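Local coordinates for minor capsid protein VP1 (Human bocavirus 3, PDB 5US7) that assembles in sixty copies into the T=1 icosahedral capsid of the virus, a shell built from interlocking subunits, at residues Tyr191-Thr196 and Ile217-Leu222; Lys74-Ile79 and Cys90-Trp95; Val156-Asp161 and Ala236-Asn241; Pro415-Gln420 and Ile436-Pro441. One frame throughout, in Å; residues are numbered along the deposited sequence.

Contact 1 of 4, residues Tyr191-Thr196 and Ile217-Leu222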
loop_
_atom_site.group_PDB
_atom_site.type_symbol
_atom_site.label_atom_id
_atom_site.label_comp_id
_atom_site.label_asym_id
_atom_site.label_seq_id
_atom_site.Cartn_x
_atom_site.Cartn_y
_atom_site.Cartn_z
ATOM N N TYR A 191 -99.360 31.704 -25.249
ATOM C CA TYR A 191 -99.169 31.742 -23.815
ATOM C C TYR A 191 -99.891 32.934 -23.221
ATOM O O TYR A 191 -99.773 34.055 -23.716
ATOM C CB TYR A 191 -97.687 31.801 -23.487
ATOM C CG TYR A 191 -97.391 32.108 -22.054
ATOM C CD1 TYR A 191 -97.702 31.214 -21.061
ATOM C CD2 TYR A 191 -96.730 33.263 -21.703
ATOM C CE1 TYR A 191 -97.410 31.483 -19.754
ATOM C CE2 TYR A 191 -96.429 33.532 -20.399
ATOM C CZ TYR A 191 -96.770 32.636 -19.431
ATOM O OH TYR A 191 -96.472 32.897 -18.126
ATOM N N GLY A 192 -100.646 32.678 -22.164
ATOM C CA GLY A 192 -101.320 33.716 -21.418
ATOM C C GLY A 192 -101.421 33.265 -19.983
ATOM O O GLY A 192 -101.150 32.113 -19.651
ATOM N N TYR A 193 -101.804 34.196 -19.124
ATOM C CA TYR A 193 -101.949 33.892 -17.714
ATOM C C TYR A 193 -102.982 34.827 -17.123
ATOM O O TYR A 193 -103.330 35.848 -17.710
ATOM C CB TYR A 193 -100.617 33.998 -16.974
ATOM C CG TYR A 193 -99.937 35.333 -17.098
ATOM C CD1 TYR A 193 -100.235 36.368 -16.237
ATOM C CD2 TYR A 193 -98.975 35.546 -18.062
ATOM C CE1 TYR A 193 -99.614 37.580 -16.349
ATOM C CE2 TYR A 193 -98.350 36.753 -18.178
ATOM C CZ TYR A 193 -98.674 37.767 -17.320
ATOM O OH TYR A 193 -98.046 38.978 -17.431
ATOM N N ILE A 194 -103.487 34.454 -15.955
ATOM C CA ILE A 194 -104.480 35.249 -15.241
ATOM C C ILE A 194 -103.735 36.096 -14.216
ATOM O O ILE A 194 -103.193 35.540 -13.249
ATOM C CB ILE A 194 -105.531 34.364 -14.572
ATOM C CG1 ILE A 194 -106.310 33.607 -15.631
ATOM C CG2 ILE A 194 -106.476 35.204 -13.781
ATOM C CD1 ILE A 194 -107.189 32.535 -15.087
ATOM N N PRO A 195 -103.653 37.413 -14.392
ATOM C CA PRO A 195 -102.954 38.228 -13.399
ATOM C C PRO A 195 -103.705 38.352 -12.087
ATOM O O PRO A 195 -103.067 38.498 -11.040
ATOM C CB PRO A 195 -102.814 39.578 -14.105
ATOM C CG PRO A 195 -103.971 39.624 -15.014
ATOM C CD PRO A 195 -104.206 38.227 -15.482
ATOM N N THR A 196 -105.031 38.291 -12.105
ATOM C CA THR A 196 -105.834 38.415 -10.895
ATOM C C THR A 196 -107.266 38.031 -11.237
ATOM O O THR A 196 -107.593 37.749 -12.392
ATOM C CB THR A 196 -105.788 39.831 -10.330
ATOM O OG1 THR A 196 -106.397 39.845 -9.036
ATOM C CG2 THR A 196 -106.553 40.767 -11.239
ATOM N N ILE A 217 -100.968 44.067 -8.969
ATOM C CA ILE A 217 -101.205 43.088 -10.023
ATOM C C ILE A 217 -99.870 42.942 -10.720
ATOM O O ILE A 217 -99.243 43.943 -11.083
ATOM C CB ILE A 217 -102.270 43.523 -11.045
ATOM C CG1 ILE A 217 -103.697 43.301 -10.567
ATOM C CG2 ILE A 217 -102.079 42.799 -12.345
ATOM C CD1 ILE A 217 -104.715 43.832 -11.536
ATOM N N PRO A 218 -99.406 41.726 -10.925
ATOM C CA PRO A 218 -98.138 41.536 -11.603
ATOM C C PRO A 218 -98.322 41.630 -13.099
ATOM O O PRO A 218 -99.398 41.377 -13.640
ATOM C CB PRO A 218 -97.725 40.133 -11.168
ATOM C CG PRO A 218 -98.991 39.457 -10.942
ATOM C CD PRO A 218 -99.940 40.466 -10.400
ATOM N N PHE A 219 -97.256 42.026 -13.767
ATOM C CA PHE A 219 -97.205 41.990 -15.212
ATOM C C PHE A 219 -95.883 41.357 -15.588
ATOM O O PHE A 219 -94.824 41.900 -15.275
ATOM C CB PHE A 219 -97.365 43.386 -15.805
ATOM C CG PHE A 219 -97.183 43.433 -17.276
ATOM C CD1 PHE A 219 -98.066 42.791 -18.107
ATOM C CD2 PHE A 219 -96.177 44.178 -17.833
ATOM C CE1 PHE A 219 -97.907 42.835 -19.461
ATOM C CE2 PHE A 219 -96.028 44.236 -19.186
ATOM C CZ PHE A 219 -96.888 43.560 -20.000
ATOM N N PHE A 220 -95.947 40.199 -16.221
ATOM C CA PHE A 220 -94.762 39.428 -16.533
ATOM C C PHE A 220 -94.462 39.515 -18.014
ATOM O O PHE A 220 -95.367 39.496 -18.848
ATOM C CB PHE A 220 -94.932 37.975 -16.124
ATOM C CG PHE A 220 -95.063 37.785 -14.658
ATOM C CD1 PHE A 220 -93.948 37.705 -13.862
ATOM C CD2 PHE A 220 -96.302 37.690 -14.074
ATOM C CE1 PHE A 220 -94.067 37.530 -12.518
ATOM C CE2 PHE A 220 -96.421 37.511 -12.733
ATOM C CZ PHE A 220 -95.303 37.438 -11.952
ATOM N N MET A 221 -93.180 39.611 -18.325
ATOM C CA MET A 221 -92.706 39.731 -19.689
ATOM C C MET A 221 -91.535 38.783 -19.824
ATOM O O MET A 221 -90.574 38.879 -19.061
ATOM C CB MET A 221 -92.293 41.167 -19.971
ATOM C CG MET A 221 -93.445 42.127 -19.936
ATOM S SD MET A 221 -92.790 43.783 -19.834
ATOM C CE MET A 221 -91.979 43.846 -21.397
ATOM N N LEU A 222 -91.627 37.842 -20.755
ATOM C CA LEU A 222 -90.532 36.901 -20.899
ATOM C C LEU A 222 -89.271 37.559 -21.427
ATOM O O LEU A 222 -88.219 36.917 -21.440
ATOM C CB LEU A 222 -90.953 35.749 -21.804
ATOM C CG LEU A 222 -92.093 34.920 -21.230
ATOM C CD1 LEU A 222 -92.541 33.889 -22.212
ATOM C CD2 LEU A 222 -91.632 34.255 -19.975
#
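Y193 bridges the loops Y191-T196 and I217-L222 by reaching F220 with the hydroxyl end of its ring. From CB, which points toward the other loop, CG sits between the backbone N and the carbonyl carbon (chi1 57°), and the ring follows it across. Further out, Y193 CE1 lies 4.0 Å from F220 CD2, and Y193 CZ is 3.9 Å from F220 CB. The tip does the polar work: F220 N donates to Y193 OH at 2.7 Å, with an N-H...O angle of 159°. The two rings form an offset edge-to-face pair, the edge of F220 toward the face of Y193, with centroids 5.8 Å apart. P195 CB rests on I217 CG2 at 3.7 Å, and T196 CG2 meets the same isoleucine through its CD1. Neighbouring subunits close over this region; I217 O, for instance, accepts from R489 of a second subunit. Such loop-to-loop packing, buried at subunit interfaces, is characteristic of the parvovirus capsid, whose jelly-roll strands are joined by long surface-building loops.

Contact 2 of 4, residues Lys74-Ile79 and Cys90-Trp95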
loop_
_atom_site.group_PDB
_atom_site.type_symbol
_atom_site.label_atom_id
_atom_site.label_comp_id
_atom_site.label_asym_id
_atom_site.label_seq_id
_atom_site.Cartn_x
_atom_site.Cartn_y
_atom_site.Cartn_z
ATOM N N LYS A 74 -101.736 43.093 -24.424
ATOM C CA LYS A 74 -103.197 43.101 -24.486
ATOM C C LYS A 74 -103.936 42.328 -23.392
ATOM O O LYS A 74 -104.391 41.210 -23.645
ATOM C CB LYS A 74 -103.656 42.522 -25.825
ATOM C CG LYS A 74 -103.203 43.254 -27.049
ATOM C CD LYS A 74 -103.655 42.489 -28.269
ATOM C CE LYS A 74 -103.285 43.193 -29.545
ATOM N NZ LYS A 74 -103.706 42.387 -30.717
ATOM N N THR A 75 -104.051 42.866 -22.179
ATOM C CA THR A 75 -104.892 42.220 -21.172
ATOM C C THR A 75 -106.365 42.369 -21.545
ATOM O O THR A 75 -106.884 43.487 -21.581
ATOM C CB THR A 75 -104.646 42.838 -19.803
ATOM O OG1 THR A 75 -105.166 44.169 -19.787
ATOM C CG2 THR A 75 -103.170 42.920 -19.542
ATOM N N GLU A 76 -107.062 41.243 -21.725
ATOM C CA GLU A 76 -108.316 41.240 -22.479
ATOM C C GLU A 76 -109.528 41.684 -21.669
ATOM O O GLU A 76 -110.355 42.453 -22.174
ATOM C CB GLU A 76 -108.585 39.852 -23.051
ATOM C CG GLU A 76 -107.603 39.446 -24.096
ATOM C CD GLU A 76 -106.350 38.872 -23.499
ATOM O OE1 GLU A 76 -106.264 38.777 -22.256
ATOM O OE2 GLU A 76 -105.443 38.537 -24.273
ATOM N N SER A 77 -109.668 41.198 -20.432
ATOM C CA SER A 77 -110.965 41.225 -19.758
ATOM C C SER A 77 -111.967 40.443 -20.595
ATOM O O SER A 77 -112.794 41.032 -21.296
ATOM C CB SER A 77 -111.454 42.650 -19.493
ATOM O OG SER A 77 -110.606 43.311 -18.571
ATOM N N ILE A 78 -111.877 39.114 -20.547
ATOM C CA ILE A 78 -112.524 38.229 -21.509
ATOM C C ILE A 78 -114.032 38.217 -21.319
ATOM O O ILE A 78 -114.780 38.744 -22.151
ATOM C CB ILE A 78 -111.979 36.798 -21.367
ATOM C CG1 ILE A 78 -110.479 36.758 -21.633
ATOM C CG2 ILE A 78 -112.701 35.854 -22.308
ATOM C CD1 ILE A 78 -109.845 35.444 -21.264
ATOM N N ILE A 79 -114.476 37.593 -20.232
ATOM C CA ILE A 79 -115.878 37.377 -19.873
ATOM C C ILE A 79 -116.514 36.401 -20.860
ATOM O O ILE A 79 -116.236 36.457 -22.065
ATOM C CB ILE A 79 -116.643 38.712 -19.808
ATOM C CG1 ILE A 79 -116.128 39.566 -18.649
ATOM C CG2 ILE A 79 -118.132 38.499 -19.667
ATOM C CD1 ILE A 79 -115.146 40.629 -19.057
ATOM N N CYS A 90 -107.301 37.699 -17.825
ATOM C CA CYS A 90 -106.121 37.075 -18.433
ATOM C C CYS A 90 -105.156 38.148 -18.947
ATOM O O CYS A 90 -105.149 39.275 -18.441
ATOM C CB CYS A 90 -106.602 36.109 -19.492
ATOM S SG CYS A 90 -105.318 35.206 -20.360
ATOM N N VAL A 91 -104.438 37.830 -20.025
ATOM C CA VAL A 91 -103.380 38.613 -20.669
ATOM C C VAL A 91 -103.004 37.803 -21.897
ATOM O O VAL A 91 -103.295 36.609 -21.973
ATOM C CB VAL A 91 -102.099 38.829 -19.834
ATOM C CG1 VAL A 91 -102.290 39.657 -18.583
ATOM C CG2 VAL A 91 -101.469 37.517 -19.520
ATOM N N SER A 92 -102.323 38.414 -22.844
ATOM C CA SER A 92 -101.844 37.681 -23.997
ATOM C C SER A 92 -100.370 37.960 -24.184
ATOM O O SER A 92 -99.866 39.008 -23.788
ATOM C CB SER A 92 -102.600 38.048 -25.252
ATOM O OG SER A 92 -103.930 37.596 -25.181
ATOM N N THR A 93 -99.674 37.005 -24.763
ATOM C CA THR A 93 -98.276 37.234 -25.041
ATOM C C THR A 93 -97.996 36.869 -26.485
ATOM O O THR A 93 -98.710 36.056 -27.076
ATOM C CB THR A 93 -97.381 36.405 -24.117
ATOM O OG1 THR A 93 -97.665 35.022 -24.311
ATOM C CG2 THR A 93 -97.652 36.744 -22.685
ATOM N N PRO A 94 -96.968 37.466 -27.084
ATOM C CA PRO A 94 -96.493 36.971 -28.377
ATOM C C PRO A 94 -95.969 35.555 -28.315
ATOM O O PRO A 94 -95.777 34.938 -29.366
ATOM C CB PRO A 94 -95.383 37.960 -28.734
ATOM C CG PRO A 94 -94.933 38.479 -27.434
ATOM C CD PRO A 94 -96.156 38.588 -26.603
ATOM N N TRP A 95 -95.728 35.030 -27.124
ATOM C CA TRP A 95 -95.038 33.768 -26.943
ATOM C C TRP A 95 -95.962 32.576 -27.123
ATOM O O TRP A 95 -97.161 32.638 -26.850
ATOM C CB TRP A 95 -94.414 33.721 -25.558
ATOM C CG TRP A 95 -93.328 34.693 -25.404
ATOM C CD1 TRP A 95 -93.449 35.987 -25.034
ATOM C CD2 TRP A 95 -91.937 34.451 -25.574
ATOM N NE1 TRP A 95 -92.221 36.580 -24.986
ATOM C CE2 TRP A 95 -91.273 35.652 -25.313
ATOM C CE3 TRP A 95 -91.187 33.336 -25.935
ATOM C CZ2 TRP A 95 -89.901 35.769 -25.396
ATOM C CZ3 TRP A 95 -89.829 33.458 -26.014
ATOM C CH2 TRP A 95 -89.199 34.659 -25.745
#
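T75 and V91 form the close part of this contact, T75 CG2 lying 3.5 Å from V91 CG1 where the two side chains cross at a slant. T75 CG2 is opposite its own carbonyl carbon across the first torsion, and T75 CB stands 3.8 Å from C90 O. E76 joins from the neighbouring position: its chain bends at the second torsion (chi2 84°) and folds the carboxylate back over the other segment. E76 OE1 comes to 3.0 Å from V91 N, but the angle is too poor for a hydrogen bond, and the placement of E76 OE2 against S92 is doubtful in the model. No hydrogen bond joins K74-I79 directly to C90-W95, although S77 and I78 pair through their backbones with R89 and Q88 just before C90.

The looser side is partly exposed. There I78 CD1 touches C90 CB at 3.8 Å, an apolar contact at the margin, while the extended chain of K74 leads away and gives its NZ to N69 O. Other subunits complete the surroundings: T75 and V91 pack on H512 of a third subunit, I78 and C90 on P262 of a second. This is a folded-back loop between strand 54-65 and strand 96-98 of the jelly roll, here built into the contacts between capsid subunits.

Contact 3 of 4, residues Val156-Asp161 and Ala236-Asn241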
loop_
_atom_site.group_PDB
_atom_site.type_symbol
_atom_site.label_atom_id
_atom_site.label_comp_id
_atom_site.label_asym_id
_atom_site.label_seq_id
_atom_site.Cartn_x
_atom_site.Cartn_y
_atom_site.Cartn_z
ATOM N N VAL A 156 -85.457 33.183 -34.087
ATOM C CA VAL A 156 -86.519 32.614 -33.268
ATOM C C VAL A 156 -86.071 32.649 -31.820
ATOM O O VAL A 156 -84.978 32.178 -31.497
ATOM C CB VAL A 156 -86.857 31.173 -33.684
ATOM C CG1 VAL A 156 -87.814 30.574 -32.723
ATOM C CG2 VAL A 156 -87.468 31.159 -35.044
ATOM N N HIS A 157 -86.906 33.198 -30.948
ATOM C CA HIS A 157 -86.587 33.279 -29.534
ATOM C C HIS A 157 -87.040 32.018 -28.831
ATOM O O HIS A 157 -88.154 31.546 -29.047
ATOM C CB HIS A 157 -87.263 34.478 -28.882
ATOM C CG HIS A 157 -86.869 35.785 -29.476
ATOM N ND1 HIS A 157 -87.439 36.976 -29.095
ATOM C CD2 HIS A 157 -85.992 36.085 -30.457
ATOM C CE1 HIS A 157 -86.904 37.959 -29.791
ATOM N NE2 HIS A 157 -86.024 37.445 -30.627
ATOM N N ILE A 158 -86.177 31.474 -27.985
ATOM C CA ILE A 158 -86.493 30.266 -27.241
ATOM C C ILE A 158 -86.082 30.466 -25.798
ATOM O O ILE A 158 -84.905 30.694 -25.508
ATOM C CB ILE A 158 -85.812 29.027 -27.826
ATOM C CG1 ILE A 158 -86.394 28.729 -29.197
ATOM C CG2 ILE A 158 -86.026 27.852 -26.920
ATOM C CD1 ILE A 158 -85.700 27.634 -29.918
ATOM N N PHE A 159 -87.045 30.361 -24.898
ATOM C CA PHE A 159 -86.825 30.560 -23.479
ATOM C C PHE A 159 -87.394 29.380 -22.714
ATOM O O PHE A 159 -88.560 29.027 -22.894
ATOM C CB PHE A 159 -87.468 31.863 -23.019
ATOM C CG PHE A 159 -87.466 32.036 -21.551
ATOM C CD1 PHE A 159 -86.301 32.319 -20.884
ATOM C CD2 PHE A 159 -88.636 31.937 -20.835
ATOM C CE1 PHE A 159 -86.297 32.472 -19.534
ATOM C CE2 PHE A 159 -88.636 32.095 -19.483
ATOM C CZ PHE A 159 -87.467 32.363 -18.831
ATOM N N CYS A 160 -86.572 28.765 -21.877
ATOM C CA CYS A 160 -87.013 27.716 -20.969
ATOM C C CYS A 160 -87.031 28.292 -19.566
ATOM O O CYS A 160 -85.977 28.631 -19.020
ATOM C CB CYS A 160 -86.103 26.499 -21.031
ATOM S SG CYS A 160 -86.637 25.152 -19.968
ATOM N N ASP A 161 -88.223 28.418 -18.990
ATOM C CA ASP A 161 -88.345 29.006 -17.665
ATOM C C ASP A 161 -87.530 28.218 -16.650
ATOM O O ASP A 161 -86.446 28.647 -16.248
ATOM C CB ASP A 161 -89.815 29.055 -17.257
ATOM C CG ASP A 161 -90.044 29.824 -15.981
ATOM O OD1 ASP A 161 -89.074 30.377 -15.421
ATOM O OD2 ASP A 161 -91.207 29.888 -15.541
ATOM N N ALA A 236 -81.298 24.199 -29.971
ATOM C CA ALA A 236 -81.319 24.364 -28.530
ATOM C C ALA A 236 -81.700 23.044 -27.891
ATOM O O ALA A 236 -82.552 22.325 -28.413
ATOM C CB ALA A 236 -82.308 25.450 -28.115
ATOM N N GLU A 237 -81.067 22.720 -26.770
ATOM C CA GLU A 237 -81.413 21.524 -26.023
ATOM C C GLU A 237 -81.593 21.870 -24.556
ATOM O O GLU A 237 -80.968 22.794 -24.038
ATOM C CB GLU A 237 -80.363 20.433 -26.166
ATOM C CG GLU A 237 -79.038 20.756 -25.546
ATOM C CD GLU A 237 -78.017 19.670 -25.797
ATOM O OE1 GLU A 237 -78.423 18.558 -26.191
ATOM O OE2 GLU A 237 -76.811 19.922 -25.595
ATOM N N PHE A 238 -82.460 21.116 -23.893
ATOM C CA PHE A 238 -82.800 21.366 -22.507
ATOM C C PHE A 238 -82.857 20.045 -21.768
ATOM O O PHE A 238 -83.237 19.021 -22.334
ATOM C CB PHE A 238 -84.138 22.081 -22.390
ATOM C CG PHE A 238 -84.200 23.356 -23.159
ATOM C CD1 PHE A 238 -83.705 24.525 -22.630
ATOM C CD2 PHE A 238 -84.741 23.381 -24.422
ATOM C CE1 PHE A 238 -83.761 25.690 -23.345
ATOM C CE2 PHE A 238 -84.797 24.544 -25.133
ATOM C CZ PHE A 238 -84.308 25.698 -24.594
ATOM N N ASN A 239 -82.474 20.071 -20.502
ATOM C CA ASN A 239 -82.520 18.897 -19.653
ATOM C C ASN A 239 -83.420 19.160 -18.462
ATOM O O ASN A 239 -83.513 20.284 -17.970
ATOM C CB ASN A 239 -81.136 18.510 -19.169
ATOM C CG ASN A 239 -80.300 17.907 -20.257
ATOM O OD1 ASN A 239 -80.452 16.737 -20.586
ATOM N ND2 ASN A 239 -79.411 18.702 -20.834
ATOM N N PHE A 240 -84.088 18.112 -18.004
ATOM C CA PHE A 240 -84.965 18.217 -16.855
ATOM C C PHE A 240 -84.816 16.969 -16.010
ATOM O O PHE A 240 -84.595 15.873 -16.525
ATOM C CB PHE A 240 -86.421 18.377 -17.264
ATOM C CG PHE A 240 -86.666 19.539 -18.161
ATOM C CD1 PHE A 240 -86.730 20.818 -17.657
ATOM C CD2 PHE A 240 -86.859 19.350 -19.510
ATOM C CE1 PHE A 240 -86.962 21.880 -18.483
ATOM C CE2 PHE A 240 -87.095 20.411 -20.335
ATOM C CZ PHE A 240 -87.147 21.675 -19.821
ATOM N N ASN A 241 -84.937 17.147 -14.704
ATOM C CA ASN A 241 -84.928 16.040 -13.768
ATOM C C ASN A 241 -86.210 16.066 -12.956
ATOM O O ASN A 241 -86.822 17.118 -12.764
ATOM C CB ASN A 241 -83.717 16.105 -12.858
ATOM C CG ASN A 241 -82.435 15.851 -13.601
ATOM O OD1 ASN A 241 -82.436 15.224 -14.656
ATOM N ND2 ASN A 241 -81.329 16.339 -13.062
#
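C160 places one sulfur against two phenylalanine rings, F238 and F240, in two different ways. Toward F238, C160 SG stands 4.6 Å from the ring centroid, obliquely, 35° off the normal; toward F240, C160 SG lies at the ring edge, 3.5 Å from F240 CZ. SG anti to the backbone N (chi1 -178°) is carried toward F240, while C160 CB lies 3.4 Å from F238 CE1. I158, two residues earlier on the same side of its strand, brings I158 CG2 to the edge of F238, 3.6 Å from F238 CZ, and I158 CD1 reaches A236 CB more loosely at 4.4 Å. The strands run nearly parallel, 9° apart, but their axes approach only to 9.3 Å, the spacing of stacked sheets rather than of paired strands. F238 also packs on I445, and F240 on M127 and V129, which places the cluster between the two sheets of the jelly-roll sandwich. With no hydrogen bond crossing, the contact between these two segments is consistent with cohesion by van der Waals and sulfur-aromatic contacts.

Contact 4 of 4, residues Pro415-Gln420 and Ile436-Pro441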
loop_
_atom_site.group_PDB
_atom_site.type_symbol
_atom_site.label_atom_id
_atom_site.label_comp_id
_atom_site.label_asym_id
_atom_site.label_seq_id
_atom_site.Cartn_x
_atom_site.Cartn_y
_atom_site.Cartn_z
ATOM N N PRO A 415 -102.906 13.478 -18.152
ATOM C CA PRO A 415 -101.683 14.253 -17.969
ATOM C C PRO A 415 -100.735 13.550 -17.021
ATOM O O PRO A 415 -101.145 12.803 -16.134
ATOM C CB PRO A 415 -102.191 15.563 -17.368
ATOM C CG PRO A 415 -103.453 15.194 -16.726
ATOM C CD PRO A 415 -104.075 14.194 -17.630
ATOM N N ILE A 416 -99.447 13.801 -17.216
ATOM C CA ILE A 416 -98.436 13.163 -16.387
ATOM C C ILE A 416 -98.340 13.854 -15.037
ATOM O O ILE A 416 -98.591 13.249 -13.991
ATOM C CB ILE A 416 -97.080 13.154 -17.103
ATOM C CG1 ILE A 416 -97.176 12.361 -18.393
ATOM C CG2 ILE A 416 -96.037 12.550 -16.210
ATOM C CD1 ILE A 416 -95.974 12.490 -19.258
ATOM N N TRP A 417 -97.974 15.126 -15.041
ATOM C CA TRP A 417 -97.724 15.877 -13.827
ATOM C C TRP A 417 -98.629 17.093 -13.755
ATOM O O TRP A 417 -99.235 17.509 -14.743
ATOM C CB TRP A 417 -96.281 16.355 -13.753
ATOM C CG TRP A 417 -95.920 17.236 -14.888
ATOM C CD1 TRP A 417 -96.166 18.566 -14.995
ATOM C CD2 TRP A 417 -95.205 16.866 -16.066
ATOM N NE1 TRP A 417 -95.681 19.043 -16.180
ATOM C CE2 TRP A 417 -95.080 18.017 -16.855
ATOM C CE3 TRP A 417 -94.664 15.671 -16.533
ATOM C CZ2 TRP A 417 -94.440 18.009 -18.079
ATOM C CZ3 TRP A 417 -94.034 15.664 -17.746
ATOM C CH2 TRP A 417 -93.925 16.824 -18.509
ATOM N N CYS A 418 -98.710 17.657 -12.558
ATOM C CA CYS A 418 -99.242 18.988 -12.332
ATOM C C CYS A 418 -98.259 19.728 -11.443
ATOM O O CYS A 418 -97.354 19.133 -10.861
ATOM C CB CYS A 418 -100.632 18.951 -11.694
ATOM S SG CYS A 418 -100.725 18.031 -10.163
ATOM N N LYS A 419 -98.420 21.039 -11.346
ATOM C CA LYS A 419 -97.543 21.839 -10.509
ATOM C C LYS A 419 -98.202 22.055 -9.158
ATOM O O LYS A 419 -99.328 22.558 -9.084
ATOM C CB LYS A 419 -97.208 23.184 -11.141
ATOM C CG LYS A 419 -96.185 23.912 -10.315
ATOM C CD LYS A 419 -95.685 25.170 -10.951
ATOM C CE LYS A 419 -94.630 25.786 -10.062
ATOM N NZ LYS A 419 -95.224 26.275 -8.794
ATOM N N GLN A 420 -97.506 21.677 -8.103
ATOM C CA GLN A 420 -97.978 21.955 -6.761
ATOM C C GLN A 420 -97.695 23.409 -6.421
ATOM O O GLN A 420 -96.530 23.815 -6.421
ATOM C CB GLN A 420 -97.291 21.053 -5.762
ATOM C CG GLN A 420 -97.820 21.199 -4.373
ATOM C CD GLN A 420 -97.155 20.250 -3.433
ATOM O OE1 GLN A 420 -96.348 19.421 -3.845
ATOM N NE2 GLN A 420 -97.475 20.362 -2.155
ATOM N N ILE A 436 -99.263 13.692 -11.193
ATOM C CA ILE A 436 -98.228 13.684 -10.174
ATOM C C ILE A 436 -97.876 15.128 -9.883
ATOM O O ILE A 436 -97.235 15.798 -10.696
ATOM C CB ILE A 436 -96.986 12.908 -10.616
ATOM C CG1 ILE A 436 -97.299 11.432 -10.775
ATOM C CG2 ILE A 436 -95.892 13.080 -9.601
ATOM C CD1 ILE A 436 -96.181 10.684 -11.391
ATOM N N ALA A 437 -98.273 15.611 -8.719
ATOM C CA ALA A 437 -97.908 16.955 -8.321
ATOM C C ALA A 437 -96.458 16.956 -7.883
ATOM O O ALA A 437 -96.026 16.078 -7.135
ATOM C CB ALA A 437 -98.811 17.449 -7.197
ATOM N N MET A 438 -95.699 17.923 -8.374
ATOM C CA MET A 438 -94.324 18.078 -7.948
ATOM C C MET A 438 -94.018 19.557 -7.811
ATOM O O MET A 438 -94.681 20.408 -8.404
ATOM C CB MET A 438 -93.352 17.401 -8.911
ATOM C CG MET A 438 -93.363 17.954 -10.301
ATOM S SD MET A 438 -92.354 16.930 -11.376
ATOM C CE MET A 438 -93.519 15.645 -11.770
ATOM N N ASP A 439 -93.013 19.849 -6.989
ATOM C CA ASP A 439 -92.652 21.232 -6.723
ATOM C C ASP A 439 -92.238 21.932 -8.007
ATOM O O ASP A 439 -92.809 22.960 -8.381
ATOM C CB ASP A 439 -91.531 21.282 -5.688
ATOM C CG ASP A 439 -91.210 22.691 -5.245
ATOM O OD1 ASP A 439 -91.931 23.628 -5.651
ATOM O OD2 ASP A 439 -90.228 22.864 -4.494
ATOM N N HIS A 440 -91.244 21.389 -8.698
ATOM C CA HIS A 440 -90.841 21.912 -9.998
ATOM C C HIS A 440 -91.104 20.879 -11.076
ATOM O O HIS A 440 -90.344 19.906 -11.206
ATOM C CB HIS A 440 -89.368 22.304 -9.987
ATOM C CG HIS A 440 -89.063 23.441 -9.070
ATOM N ND1 HIS A 440 -88.828 23.266 -7.725
ATOM C CD2 HIS A 440 -88.977 24.770 -9.299
ATOM C CE1 HIS A 440 -88.597 24.440 -7.168
ATOM N NE2 HIS A 440 -88.682 25.370 -8.101
ATOM N N PRO A 441 -92.138 21.051 -11.885
ATOM C CA PRO A 441 -92.305 20.213 -13.054
ATOM C C PRO A 441 -91.237 20.541 -14.077
ATOM O O PRO A 441 -90.394 21.416 -13.838
ATOM C CB PRO A 441 -93.699 20.601 -13.560
ATOM C CG PRO A 441 -94.381 21.132 -12.386
ATOM C CD PRO A 441 -93.333 21.861 -11.627
#
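C418 and the strand I436-M438 show how a short parallel pair spends its backbone donors and acceptors. C418 N donates a hydrogen bond to I436 O at 3.0 Å, and C418 O accepts from M438 N at 3.2 Å, so one residue bonds to both neighbours of A437. The pattern extends at each end: I436 N binds I416 O at 2.9 Å, and Q420 N reaches M438 O at 3.1 Å in a nearly straight bond of 172°. C418 O also receives the CA-H of A437. W417 O looks outside the pair and is satisfied by N101 ND2, and P441 O accepts from H164 NE2.

Side chains fill the two faces. M438 CE comes to W417 CB at 3.5 Å, and W417 CD1 meets P441 CB at the same distance, while on the other face C418 SG lies 3.6 Å from A437 CB. K419 runs its aliphatic part across the P441 ring; its NZ makes a salt bridge to the terminal carboxylate of L539 of a second subunit, which probably offsets the nearby charge of R422.

I436 and M438 pack on strand 236-248, I416 touches helix 103-106, and Q420 and A437 lie against W294 of the second subunit, so the small two-stranded sheet is wedged between the core strand, that helix and a neighbouring chain.

Along the chain contact 2 closes first, contact 1 is nested within the loop closed by contact 3, and contact 4 follows. Contacts 1 and 2 are adjacent, with centres about 8 Å apart, and join through T93 and W95, which probably hydrogen-bond to the backbone of Y191. Both touch contact 3: L222 packs on F159, and W95 on H157 and F159. Contact 3 is part of the packing between the two sheets of the jelly roll, whereas the other three belong to the loops between its strands. Contact 4 lies about 18 Å from contact 3, centre to centre, without touching it. Contacts 1, 2 and 4 all touch the second subunit, and contact 3, mostly internal, reaches a third subunit through H157.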